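Local coordinates for protein glucosamine--fructose-6-phosphate aminotransferase [isomerizing] (Francisella tularensis subsp. tularensis, PDB 3TBF) that makes glucosamine 6-phosphate from fructose 6-phosphate with glutamine as nitrogen donor, the portion here being its C-terminal, probably sugar-isomerising part, at residues His12-Glu17 / Gly160-Lys165; Cys62-Asn67 / Ala242-Leu247; Thr215-Ile220 / Gln345-His350. All coordinates share one frame; numbering follows the deposited sequence.

Contact 1: residues His12-Glu17 / Gly160-Lys165; sequences HYMLKE and GVASTK
E17 reaches from the short helix 13-19 to the loop that runs into helix 165-184 and makes the polar join. G160 N donates to E17 OE1 at 3.1 Å, with a fairly straight N-H...O angle of 158°, and enters on the syn lone pair. The other oxygen, OE2, takes the N-H of I159, so one carboxylate holds two consecutive backbone amides. The apolar part belongs to M14, a selenomethionine. Its CG lies anti to the backbone N (chi1 -173°) and the rest of the chain is extended, which carries CE into the bend of the loop, 4.0 Å from A162 CB and 3.8 Å from T164 CG2. Nearer the backbone, M14 CB lies 4.2 Å from G160 CA, a close approach that the bare glycine permits. Aliphatic stems meet too: E17 CG lies 3.8 Å from K165 CE, while the ammonium of K165 goes on to E20 and the carbonyl of V157. T164 OG1, 3.5 Å from E17 CB, is buried with no polar partner in the model. The polar grip thus comes from backbone N-H groups, not a lysine, and would probably favour an ionised E17.

Contact 2: residues Cys62-Asn67 / Ala242-Leu247; sequences CGTSYN and AIEGAL
The N67 amide and the E244 carboxylate meet with their planes 79° apart. At the edge of the amide, N67 ND2 donates to E244 OE1 at 2.9 Å; the bond is almost straight (174°), lies in the amide plane, and reaches the oxygen nearly along its C-O axis. I243 CG2 comes in obliquely from above the amide plane, 3.3 Å from N67 OD1, while L247 CD2 comes to 3.7 Å from N67 ND2. On the carboxylate, T64 OG1 faces both oxygens almost evenly, 3.0 Å from E244 OE1 and 2.9 Å from E244 OE2. The E244 chain leaves with CG anti to the backbone N (chi1 175°) and then bends at chi2, which sets OE1 between T64 and N67 and leaves OE2 for K248. That lysine forms a salt bridge with E244 OE2 and a hydrogen bond with T64 OG1. L247 CD2 lies against the threonine hydroxyl, 3.2 Å from T64 OG1. The segments 63-67 and 242-247 of helices 63-80 and 238-253 run antiparallel, their axes 9.6 Å apart. F167 of helix 165-184 packs on T64, N67 and E244, and I243 rests on A259 of strand 256-261, so the pair bridges the two SIS domains.

Contact 3: residues Thr215-Ile220 / Gln345-His350; sequences TEIDQI and QLLSYH
D218 lies over one face of the H350 ring, and this stack is the polar side of the contact. D218 CB sits 3.8 Å from the centroid of the H350 ring, 11° off the normal, a CH-pi contact. The carboxylate continues nearly parallel to the ring, planes 11° apart, with D218 CG 3.6 Å from H350 ND1. With CG anti to its own backbone N (chi1 -165°), D218 spreads along the ring instead of turning an oxygen to a ring nitrogen. Y349 CD2 covers the opposite face, so the imidazole is sandwiched, and its NE2 is tied to D214 OD1, which probably fixes the ring's rotation. The apolar side is carried by I217. I217 CG2 presses on the backbone of the longer helix, 3.6 Å from L347 CA, and also lies 4.0 Å from L347 CD1. The other branch ends at I217 CD1, 4.0 Å from L346 CB. The segments 215-220 and 345-350 pass at a slant with axes 8.9 Å apart, and L326 of strand 324-328 closes under I217. This is helix packing along one layer of the alpha/beta/alpha sandwich of the second SIS domain, joining the helix before its first strand to the helix after its last.

Contact 2 lies about 7 Å from the centre of the chain, contacts 1 and 3 about 15 and 19 Å from it, on one side. The centres of contacts 1 and 2 are about 15 Å apart, those of contacts 1 and 3 about 14 Å, those of contacts 2 and 3 about 18 Å. Along the sequence contact 2 alternates with both others, whereas contact 1 closes before contact 3 opens. S163 touches T64 of contact 2, T164 touches Q345 of contact 3, and H12 reaches Y349. Helix 13-19 and the loop 160-165 thus rest on helix 335-355; helix 238-253 meets them through M14 and A162. Contact 2 joins a helix of each SIS domain directly.

Contact 1: residues His12-Glu17 / Gly160-Lys165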
ATOM      1  N   HIS A  12       6.864   6.299  31.720  1.00 26.20           N
ATOM      2  CA  HIS A  12       6.602   5.046  31.018  1.00 24.66           C
ATOM      3  C   HIS A  12       7.809   4.723  30.178  1.00 23.22           C
ATOM      4  O   HIS A  12       8.524   5.643  29.757  1.00 23.74           O
ATOM      5  CB  HIS A  12       5.436   5.220  30.068  1.00 24.26           C
ATOM      6  CG  HIS A  12       4.143   5.470  30.759  1.00 27.16           C
ATOM      7  ND1 HIS A  12       3.669   6.741  31.021  1.00 28.88           N
ATOM      8  CD2 HIS A  12       3.237   4.614  31.280  1.00 28.94           C
ATOM      9  CE1 HIS A  12       2.516   6.654  31.659  1.00 28.51           C
ATOM     10  NE2 HIS A  12       2.233   5.375  31.827  1.00 31.30           N
ATOM     11  N   TYR A  13       8.046   3.459  29.906  1.00 21.78           N
ATOM     12  CA  TYR A  13       9.154   3.100  29.040  1.00 22.27           C
ATOM     13  C   TYR A  13       9.005   3.687  27.652  1.00 20.66           C
ATOM     14  O   TYR A  13       9.987   4.120  27.035  1.00 20.75           O
ATOM     15  CB  TYR A  13       9.318   1.592  28.900  1.00 22.66           C
ATOM     16  CG  TYR A  13       9.807   0.907  30.123  1.00 25.87           C
ATOM     17  CD1 TYR A  13      11.170   0.756  30.373  1.00 29.26           C
ATOM     18  CD2 TYR A  13       8.906   0.395  31.038  1.00 30.07           C
ATOM     19  CE1 TYR A  13      11.619   0.109  31.541  1.00 31.37           C
ATOM     20  CE2 TYR A  13       9.325  -0.238  32.195  1.00 31.07           C
ATOM     21  CZ  TYR A  13      10.665  -0.397  32.442  1.00 32.74           C
ATOM     22  OH  TYR A  13      11.014  -1.064  33.603  1.00 33.68           O
HETATM   23  N   MSE A  14       7.792   3.703  27.139  1.00 19.84           N
HETATM   24  CA  MSE A  14       7.593   4.247  25.793  1.00 18.82           C
HETATM   25  C   MSE A  14       8.120   5.683  25.716  1.00 18.70           C
HETATM   26  O   MSE A  14       8.702   6.062  24.730  1.00 17.64           O
HETATM   27  CB  MSE A  14       6.138   4.235  25.361  1.00 17.87           C
HETATM   28  CG  MSE A  14       6.053   4.629  23.936  1.00 18.42           C
HETATM   29 SE   MSE A  14       4.307   4.505  23.195  0.60 25.79          SE
HETATM   30  CE  MSE A  14       4.573   5.432  21.390  1.00 19.18           C
ATOM     31  N   LEU A  15       7.909   6.465  26.758  1.00 19.01           N
ATOM     32  CA  LEU A  15       8.317   7.859  26.734  1.00 20.17           C
ATOM     33  C   LEU A  15       9.823   7.964  26.864  1.00 18.67           C
ATOM     34  O   LEU A  15      10.443   8.766  26.221  1.00 18.83           O
ATOM     35  CB  LEU A  15       7.629   8.645  27.846  1.00 20.87           C
ATOM     36  CG  LEU A  15       7.798  10.144  27.815  1.00 21.85           C
ATOM     37  CD1 LEU A  15       7.274  10.680  26.513  1.00 22.35           C
ATOM     38  CD2 LEU A  15       7.085  10.784  29.043  1.00 22.97           C
ATOM     39  N   LYS A  16      10.413   7.107  27.649  1.00 18.48           N
ATOM     40  CA  LYS A  16      11.887   7.057  27.693  1.00 18.27           C
ATOM     41  C   LYS A  16      12.487   6.779  26.309  1.00 17.14           C
ATOM     42  O   LYS A  16      13.508   7.361  25.938  1.00 16.59           O
ATOM     43  CB  LYS A  16      12.363   5.956  28.623  1.00 18.75           C
ATOM     44  CG  LYS A  16      13.863   5.713  28.510  1.00 21.05           C
ATOM     45  CD  LYS A  16      14.323   4.683  29.466  1.00 25.43           C
ATOM     46  CE  LYS A  16      14.322   3.300  28.875  1.00 28.94           C
ATOM     47  NZ  LYS A  16      15.735   2.975  28.477  1.00 33.89           N
ATOM     48  N   GLU A  17      11.840   5.886  25.555  1.00 15.58           N
ATOM     49  CA  GLU A  17      12.388   5.444  24.299  1.00 14.42           C
ATOM     50  C   GLU A  17      12.249   6.511  23.269  1.00 12.97           C
ATOM     51  O   GLU A  17      13.110   6.673  22.424  1.00 13.12           O
ATOM     52  CB  GLU A  17      11.773   4.127  23.866  1.00 14.41           C
ATOM     53  CG  GLU A  17      12.426   2.943  24.629  1.00 18.05           C
ATOM     54  CD  GLU A  17      11.483   1.750  24.910  1.00 24.13           C
ATOM     55  OE1 GLU A  17      10.583   1.473  24.079  1.00 24.72           O
ATOM     56  OE2 GLU A  17      11.663   1.078  25.965  1.00 27.37           O
ATOM     57  N   GLY A 160       8.272  -0.417  25.031  1.00 33.91           N
ATOM     58  CA  GLY A 160       7.044   0.236  24.597  1.00 34.22           C
ATOM     59  C   GLY A 160       6.236  -0.699  23.705  1.00 34.05           C
ATOM     60  O   GLY A 160       6.797  -1.474  22.938  1.00 33.14           O
ATOM     61  N   VAL A 161       4.922  -0.640  23.822  1.00 34.54           N
ATOM     62  CA  VAL A 161       4.075  -1.440  22.961  1.00 35.37           C
ATOM     63  C   VAL A 161       4.429  -1.065  21.495  1.00 35.40           C
ATOM     64  O   VAL A 161       4.689  -1.947  20.668  1.00 35.88           O
ATOM     65  CB  VAL A 161       2.538  -1.239  23.242  1.00 35.55           C
ATOM     66  CG1 VAL A 161       1.704  -1.941  22.157  1.00 35.21           C
ATOM     67  CG2 VAL A 161       2.166  -1.766  24.610  1.00 35.07           C
ATOM     68  N   ALA A 162       4.446   0.233  21.185  1.00 34.26           N
ATOM     69  CA  ALA A 162       4.812   0.650  19.842  1.00 33.50           C
ATOM     70  C   ALA A 162       6.307   0.803  19.786  1.00 32.76           C
ATOM     71  O   ALA A 162       6.959   1.149  20.773  1.00 33.17           O
ATOM     72  CB  ALA A 162       4.117   1.975  19.440  1.00 33.36           C
ATOM     73  N   SER A 163       6.869   0.526  18.623  1.00 30.81           N
ATOM     74  CA  SER A 163       8.266   0.780  18.451  1.00 29.21           C
ATOM     75  C   SER A 163       8.471   2.266  18.034  1.00 27.24           C
ATOM     76  O   SER A 163       7.702   2.853  17.236  1.00 27.25           O
ATOM     77  CB  SER A 163       8.827  -0.162  17.427  1.00 28.80           C
ATOM     78  OG  SER A 163       8.536   0.375  16.174  1.00 31.23           O
ATOM     79  N   THR A 164       9.506   2.866  18.599  1.00 24.74           N
ATOM     80  CA  THR A 164       9.818   4.257  18.356  1.00 22.31           C
ATOM     81  C   THR A 164      11.247   4.342  17.864  1.00 21.26           C
ATOM     82  O   THR A 164      11.497   4.526  16.672  1.00 21.03           O
ATOM     83  CB  THR A 164       9.608   5.120  19.612  1.00 22.41           C
ATOM     84  OG1 THR A 164      10.371   4.582  20.710  1.00 20.05           O
ATOM     85  CG2 THR A 164       8.112   5.198  19.973  1.00 16.76           C
ATOM     86  N   LYS A 165      12.195   4.161  18.766  1.00 19.29           N
ATOM     87  CA  LYS A 165      13.576   4.301  18.370  1.00 17.31           C
ATOM     88  C   LYS A 165      14.037   3.255  17.362  1.00 16.38           C
ATOM     89  O   LYS A 165      14.971   3.490  16.609  1.00 16.85           O
ATOM     90  CB  LYS A 165      14.458   4.357  19.593  1.00 18.13           C
ATOM     91  CG  LYS A 165      14.536   3.073  20.322  1.00 17.08           C
ATOM     92  CD  LYS A 165      15.112   3.229  21.664  1.00 13.76           C
ATOM     93  CE  LYS A 165      15.250   1.842  22.306  1.00 14.54           C
ATOM     94  NZ  LYS A 165      16.240   1.857  23.441  1.00 12.71           N
TER

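Contact 2: residues Cys62-Asn67 / Ala242-Leu247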
ATOM      1  N   CYS A  62       7.793  -6.337   7.756  1.00 14.10           N
ATOM      2  CA  CYS A  62       6.443  -6.166   8.167  1.00 17.64           C
ATOM      3  C   CYS A  62       6.272  -5.039   9.194  1.00 16.12           C
ATOM      4  O   CYS A  62       7.242  -4.614   9.832  1.00 15.45           O
ATOM      5  CB  CYS A  62       5.865  -7.504   8.599  1.00 19.49           C
ATOM      6  SG  CYS A  62       6.332  -7.900  10.179  1.00 34.20           S
ATOM      7  N   GLY A  63       5.071  -4.463   9.230  1.00 14.64           N
ATOM      8  CA  GLY A  63       4.704  -3.462  10.179  1.00 14.09           C
ATOM      9  C   GLY A  63       5.520  -2.215  10.024  1.00 15.03           C
ATOM     10  O   GLY A  63       5.743  -1.729   8.955  1.00 14.76           O
ATOM     11  N   THR A  64       6.019  -1.730  11.136  1.00 15.83           N
ATOM     12  CA  THR A  64       6.793  -0.525  11.193  1.00 17.12           C
ATOM     13  C   THR A  64       8.052  -0.597  10.342  1.00 15.54           C
ATOM     14  O   THR A  64       8.454   0.420   9.742  1.00 13.35           O
ATOM     15  CB  THR A  64       7.168  -0.274  12.662  1.00 18.29           C
ATOM     16  OG1 THR A  64       6.044   0.334  13.292  1.00 24.93           O
ATOM     17  CG2 THR A  64       8.315   0.638  12.795  1.00 20.50           C
ATOM     18  N   SER A  65       8.689  -1.765  10.313  1.00 13.01           N
ATOM     19  CA  SER A  65       9.866  -1.966   9.491  1.00 13.25           C
ATOM     20  C   SER A  65       9.525  -1.871   7.982  1.00 13.34           C
ATOM     21  O   SER A  65      10.310  -1.390   7.163  1.00 14.82           O
ATOM     22  CB  SER A  65      10.507  -3.315   9.851  1.00 14.53           C
ATOM     23  OG  SER A  65      10.941  -3.318  11.252  1.00 14.96           O
ATOM     24  N   TYR A  66       8.318  -2.258   7.613  1.00 12.32           N
ATOM     25  CA  TYR A  66       7.910  -2.091   6.251  1.00 12.35           C
ATOM     26  C   TYR A  66       7.700  -0.612   5.943  1.00 12.13           C
ATOM     27  O   TYR A  66       8.130  -0.137   4.891  1.00 11.77           O
ATOM     28  CB  TYR A  66       6.676  -2.941   5.960  1.00 13.61           C
ATOM     29  CG  TYR A  66       5.949  -2.659   4.693  1.00 11.17           C
ATOM     30  CD1 TYR A  66       6.394  -3.183   3.502  1.00 10.93           C
ATOM     31  CD2 TYR A  66       4.799  -1.899   4.704  1.00 13.57           C
ATOM     32  CE1 TYR A  66       5.717  -2.948   2.330  1.00 11.26           C
ATOM     33  CE2 TYR A  66       4.096  -1.641   3.554  1.00 12.78           C
ATOM     34  CZ  TYR A  66       4.552  -2.171   2.372  1.00 14.81           C
ATOM     35  OH  TYR A  66       3.853  -1.894   1.226  1.00 19.54           O
ATOM     36  N   ASN A  67       7.106   0.130   6.866  1.00 11.54           N
ATOM     37  CA  ASN A  67       7.010   1.568   6.687  1.00 11.54           C
ATOM     38  C   ASN A  67       8.380   2.237   6.529  1.00 12.29           C
ATOM     39  O   ASN A  67       8.540   3.136   5.711  1.00 12.59           O
ATOM     40  CB  ASN A  67       6.232   2.167   7.831  1.00 11.88           C
ATOM     41  CG  ASN A  67       4.813   1.650   7.885  1.00 13.46           C
ATOM     42  OD1 ASN A  67       4.299   1.187   6.897  1.00 13.90           O
ATOM     43  ND2 ASN A  67       4.206   1.660   9.069  1.00 14.17           N
ATOM     44  N   ALA A 242       3.421   9.248   7.413  1.00 12.69           N
ATOM     45  CA  ALA A 242       2.012   9.310   7.829  1.00 13.26           C
ATOM     46  C   ALA A 242       1.440   7.945   8.186  1.00 12.63           C
ATOM     47  O   ALA A 242       0.716   7.782   9.171  1.00 11.84           O
ATOM     48  CB  ALA A 242       1.138  10.003   6.735  1.00 13.49           C
ATOM     49  N   ILE A 243       1.753   6.955   7.368  1.00 13.70           N
ATOM     50  CA  ILE A 243       1.329   5.579   7.631  1.00 12.94           C
ATOM     51  C   ILE A 243       1.886   5.104   8.951  1.00 14.00           C
ATOM     52  O   ILE A 243       1.194   4.426   9.706  1.00 14.29           O
ATOM     53  CB  ILE A 243       1.871   4.639   6.589  1.00 14.02           C
ATOM     54  CG1 ILE A 243       1.212   4.879   5.235  1.00 13.69           C
ATOM     55  CG2 ILE A 243       1.653   3.161   7.001  1.00 13.02           C
ATOM     56  CD1 ILE A 243       1.758   3.936   4.207  1.00 16.99           C
ATOM     57  N   GLU A 244       3.136   5.463   9.258  1.00 13.75           N
ATOM     58  CA  GLU A 244       3.706   5.058  10.538  1.00 13.97           C
ATOM     59  C   GLU A 244       3.049   5.776  11.684  1.00 13.18           C
ATOM     60  O   GLU A 244       2.781   5.170  12.694  1.00 12.93           O
ATOM     61  CB  GLU A 244       5.191   5.321  10.602  1.00 14.22           C
ATOM     62  CG  GLU A 244       5.787   5.020  11.946  1.00 18.57           C
ATOM     63  CD  GLU A 244       5.972   3.545  12.254  1.00 24.44           C
ATOM     64  OE1 GLU A 244       5.477   2.689  11.507  1.00 31.98           O
ATOM     65  OE2 GLU A 244       6.621   3.222  13.279  1.00 31.78           O
ATOM     66  N   GLY A 245       2.824   7.082  11.546  1.00 13.72           N
ATOM     67  CA  GLY A 245       2.018   7.798  12.535  1.00 13.59           C
ATOM     68  C   GLY A 245       0.658   7.151  12.810  1.00 13.79           C
ATOM     69  O   GLY A 245       0.244   7.016  13.955  1.00 13.06           O
ATOM     70  N   ALA A 246      -0.040   6.735  11.752  1.00 14.29           N
ATOM     71  CA  ALA A 246      -1.376   6.130  11.915  1.00 14.40           C
ATOM     72  C   ALA A 246      -1.251   4.819  12.598  1.00 14.47           C
ATOM     73  O   ALA A 246      -2.082   4.483  13.406  1.00 15.66           O
ATOM     74  CB  ALA A 246      -2.112   5.964  10.560  1.00 13.56           C
ATOM     75  N   LEU A 247      -0.227   4.062  12.259  1.00 14.87           N
ATOM     76  CA  LEU A 247      -0.000   2.786  12.898  1.00 14.84           C
ATOM     77  C   LEU A 247       0.209   2.975  14.379  1.00 15.85           C
ATOM     78  O   LEU A 247      -0.334   2.222  15.165  1.00 15.24           O
ATOM     79  CB  LEU A 247       1.226   2.109  12.287  1.00 14.60           C
ATOM     80  CG  LEU A 247       1.691   0.819  12.950  1.00 15.84           C
ATOM     81  CD1 LEU A 247       0.504  -0.202  12.789  1.00 15.95           C
ATOM     82  CD2 LEU A 247       3.015   0.314  12.332  1.00 14.57           C
TER

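Contact 3: residues Thr215-Ile220 / Gln345-His350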
ATOM      1  N   THR A 215       5.025  19.144  25.307  1.00 25.64           N
ATOM      2  CA  THR A 215       4.022  19.837  26.107  1.00 26.94           C
ATOM      3  C   THR A 215       2.847  20.312  25.260  1.00 27.82           C
ATOM      4  O   THR A 215       1.688  20.051  25.626  1.00 29.04           O
ATOM      5  CB  THR A 215       4.698  21.007  26.912  1.00 28.36           C
ATOM      6  OG1 THR A 215       5.595  20.440  27.894  1.00 30.10           O
ATOM      7  CG2 THR A 215       3.670  21.913  27.590  1.00 28.19           C
ATOM      8  N   GLU A 216       3.104  20.973  24.130  1.00 27.56           N
ATOM      9  CA  GLU A 216       2.004  21.381  23.238  1.00 28.71           C
ATOM     10  C   GLU A 216       1.211  20.177  22.693  1.00 28.15           C
ATOM     11  O   GLU A 216      -0.025  20.264  22.534  1.00 27.95           O
ATOM     12  CB  GLU A 216       2.529  22.164  22.045  1.00 29.64           C
ATOM     13  CG  GLU A 216       2.457  23.674  22.213  1.00 35.82           C
ATOM     14  CD  GLU A 216       3.685  24.441  21.742  1.00 41.57           C
ATOM     15  OE1 GLU A 216       4.751  23.860  21.371  1.00 42.97           O
ATOM     16  OE2 GLU A 216       3.572  25.686  21.783  1.00 50.34           O
ATOM     17  N   ILE A 217       1.902  19.069  22.407  1.00 26.11           N
ATOM     18  CA  ILE A 217       1.194  17.885  21.910  1.00 26.23           C
ATOM     19  C   ILE A 217       0.327  17.277  22.999  1.00 27.95           C
ATOM     20  O   ILE A 217      -0.799  16.820  22.713  1.00 29.23           O
ATOM     21  CB  ILE A 217       2.116  16.850  21.293  1.00 24.58           C
ATOM     22  CG1 ILE A 217       2.715  17.411  19.999  1.00 21.62           C
ATOM     23  CG2 ILE A 217       1.372  15.588  21.009  1.00 22.66           C
ATOM     24  CD1 ILE A 217       4.016  16.768  19.633  1.00 18.80           C
ATOM     25  N   ASP A 218       0.790  17.348  24.241  1.00 28.97           N
ATOM     26  CA  ASP A 218      -0.034  16.954  25.367  1.00 30.67           C
ATOM     27  C   ASP A 218      -1.333  17.743  25.402  1.00 32.26           C
ATOM     28  O   ASP A 218      -2.388  17.149  25.432  1.00 32.71           O
ATOM     29  CB  ASP A 218       0.716  17.116  26.691  1.00 31.54           C
ATOM     30  CG  ASP A 218       0.032  16.392  27.833  1.00 32.99           C
ATOM     31  OD1 ASP A 218      -1.052  15.836  27.612  1.00 33.17           O
ATOM     32  OD2 ASP A 218       0.585  16.367  28.951  1.00 37.52           O
ATOM     33  N   GLN A 219      -1.259  19.070  25.359  1.00 34.37           N
ATOM     34  CA  GLN A 219      -2.449  19.921  25.323  1.00 36.81           C
ATOM     35  C   GLN A 219      -3.413  19.566  24.181  1.00 37.36           C
ATOM     36  O   GLN A 219      -4.586  19.440  24.410  1.00 38.76           O
ATOM     37  CB  GLN A 219      -2.070  21.382  25.152  1.00 37.99           C
ATOM     38  CG  GLN A 219      -1.367  22.036  26.336  1.00 41.50           C
ATOM     39  CD  GLN A 219      -0.660  23.377  25.929  1.00 46.55           C
ATOM     40  OE1 GLN A 219      -1.040  24.013  24.923  1.00 49.08           O
ATOM     41  NE2 GLN A 219       0.366  23.792  26.707  1.00 45.55           N
ATOM     42  N   ILE A 220      -2.899  19.431  22.963  1.00 37.57           N
ATOM     43  CA  ILE A 220      -3.667  19.043  21.771  1.00 37.72           C
ATOM     44  C   ILE A 220      -4.402  17.690  21.904  1.00 37.62           C
ATOM     45  O   ILE A 220      -5.548  17.510  21.496  1.00 37.77           O
ATOM     46  CB  ILE A 220      -2.702  18.861  20.599  1.00 37.57           C
ATOM     47  CG1 ILE A 220      -2.220  20.194  20.056  1.00 39.36           C
ATOM     48  CG2 ILE A 220      -3.342  18.110  19.474  1.00 37.83           C
ATOM     49  CD1 ILE A 220      -1.287  19.975  18.843  1.00 41.91           C
ATOM     50  N   GLN A 345       4.922  10.304  17.183  1.00 14.08           N
ATOM     51  CA  GLN A 345       5.064   9.313  18.264  1.00 13.43           C
ATOM     52  C   GLN A 345       4.528   9.924  19.525  1.00 13.98           C
ATOM     53  O   GLN A 345       3.867   9.244  20.286  1.00 15.16           O
ATOM     54  CB  GLN A 345       6.496   8.897  18.505  1.00 13.01           C
ATOM     55  CG  GLN A 345       7.190   8.381  17.319  1.00 15.61           C
ATOM     56  CD  GLN A 345       8.684   8.299  17.507  1.00 18.25           C
ATOM     57  OE1 GLN A 345       9.314   9.166  18.136  1.00 17.62           O
ATOM     58  NE2 GLN A 345       9.266   7.223  16.986  1.00 16.83           N
ATOM     59  N   LEU A 346       4.826  11.200  19.757  1.00 13.55           N
ATOM     60  CA  LEU A 346       4.377  11.873  20.972  1.00 14.85           C
ATOM     61  C   LEU A 346       2.852  11.994  20.998  1.00 16.00           C
ATOM     62  O   LEU A 346       2.210  11.840  22.036  1.00 17.57           O
ATOM     63  CB  LEU A 346       5.027  13.233  21.096  1.00 14.10           C
ATOM     64  CG  LEU A 346       6.510  13.269  21.518  1.00 14.79           C
ATOM     65  CD1 LEU A 346       7.091  14.707  21.572  1.00 14.81           C
ATOM     66  CD2 LEU A 346       6.723  12.656  22.856  1.00 14.18           C
ATOM     67  N   LEU A 347       2.271  12.199  19.841  1.00 16.23           N
ATOM     68  CA  LEU A 347       0.852  12.302  19.727  1.00 16.70           C
ATOM     69  C   LEU A 347       0.242  11.023  20.154  1.00 18.00           C
ATOM     70  O   LEU A 347      -0.754  11.010  20.887  1.00 20.07           O
ATOM     71  CB  LEU A 347       0.451  12.596  18.296  1.00 16.11           C
ATOM     72  CG  LEU A 347      -1.077  12.838  18.080  1.00 19.55           C
ATOM     73  CD1 LEU A 347      -1.650  13.958  18.977  1.00 17.39           C
ATOM     74  CD2 LEU A 347      -1.406  13.095  16.611  1.00 13.40           C
ATOM     75  N   SER A 348       0.804   9.927  19.688  1.00 17.79           N
ATOM     76  CA  SER A 348       0.187   8.661  19.964  1.00 19.29           C
ATOM     77  C   SER A 348       0.371   8.304  21.420  1.00 19.54           C
ATOM     78  O   SER A 348      -0.511   7.695  22.012  1.00 20.42           O
ATOM     79  CB  SER A 348       0.711   7.530  19.051  1.00 18.88           C
ATOM     80  OG  SER A 348       1.983   7.086  19.522  1.00 21.53           O
ATOM     81  N   TYR A 349       1.496   8.698  22.001  1.00 19.89           N
ATOM     82  CA  TYR A 349       1.697   8.501  23.429  1.00 19.82           C
ATOM     83  C   TYR A 349       0.663   9.239  24.248  1.00 19.58           C
ATOM     84  O   TYR A 349      -0.026   8.644  25.052  1.00 20.10           O
ATOM     85  CB  TYR A 349       3.097   8.922  23.859  1.00 20.07           C
ATOM     86  CG  TYR A 349       3.264   8.908  25.362  1.00 22.31           C
ATOM     87  CD1 TYR A 349       3.515   7.716  26.059  1.00 24.18           C
ATOM     88  CD2 TYR A 349       3.153  10.102  26.105  1.00 24.46           C
ATOM     89  CE1 TYR A 349       3.669   7.708  27.459  1.00 25.47           C
ATOM     90  CE2 TYR A 349       3.287  10.101  27.497  1.00 27.02           C
ATOM     91  CZ  TYR A 349       3.542   8.899  28.170  1.00 25.54           C
ATOM     92  OH  TYR A 349       3.657   8.929  29.530  1.00 25.81           O
ATOM     93  N   HIS A 350       0.535  10.529  24.052  1.00 19.17           N
ATOM     94  CA  HIS A 350      -0.431  11.270  24.844  1.00 20.39           C
ATOM     95  C   HIS A 350      -1.904  10.897  24.628  1.00 21.49           C
ATOM     96  O   HIS A 350      -2.682  10.933  25.578  1.00 22.32           O
ATOM     97  CB  HIS A 350      -0.255  12.740  24.611  1.00 20.74           C
ATOM     98  CG  HIS A 350       1.016  13.260  25.180  1.00 21.01           C
ATOM     99  ND1 HIS A 350       1.292  13.236  26.529  1.00 24.33           N
ATOM    100  CD2 HIS A 350       2.100  13.798  24.583  1.00 23.60           C
ATOM    101  CE1 HIS A 350       2.483  13.770  26.742  1.00 22.91           C
ATOM    102  NE2 HIS A 350       2.992  14.124  25.575  1.00 24.32           N
TER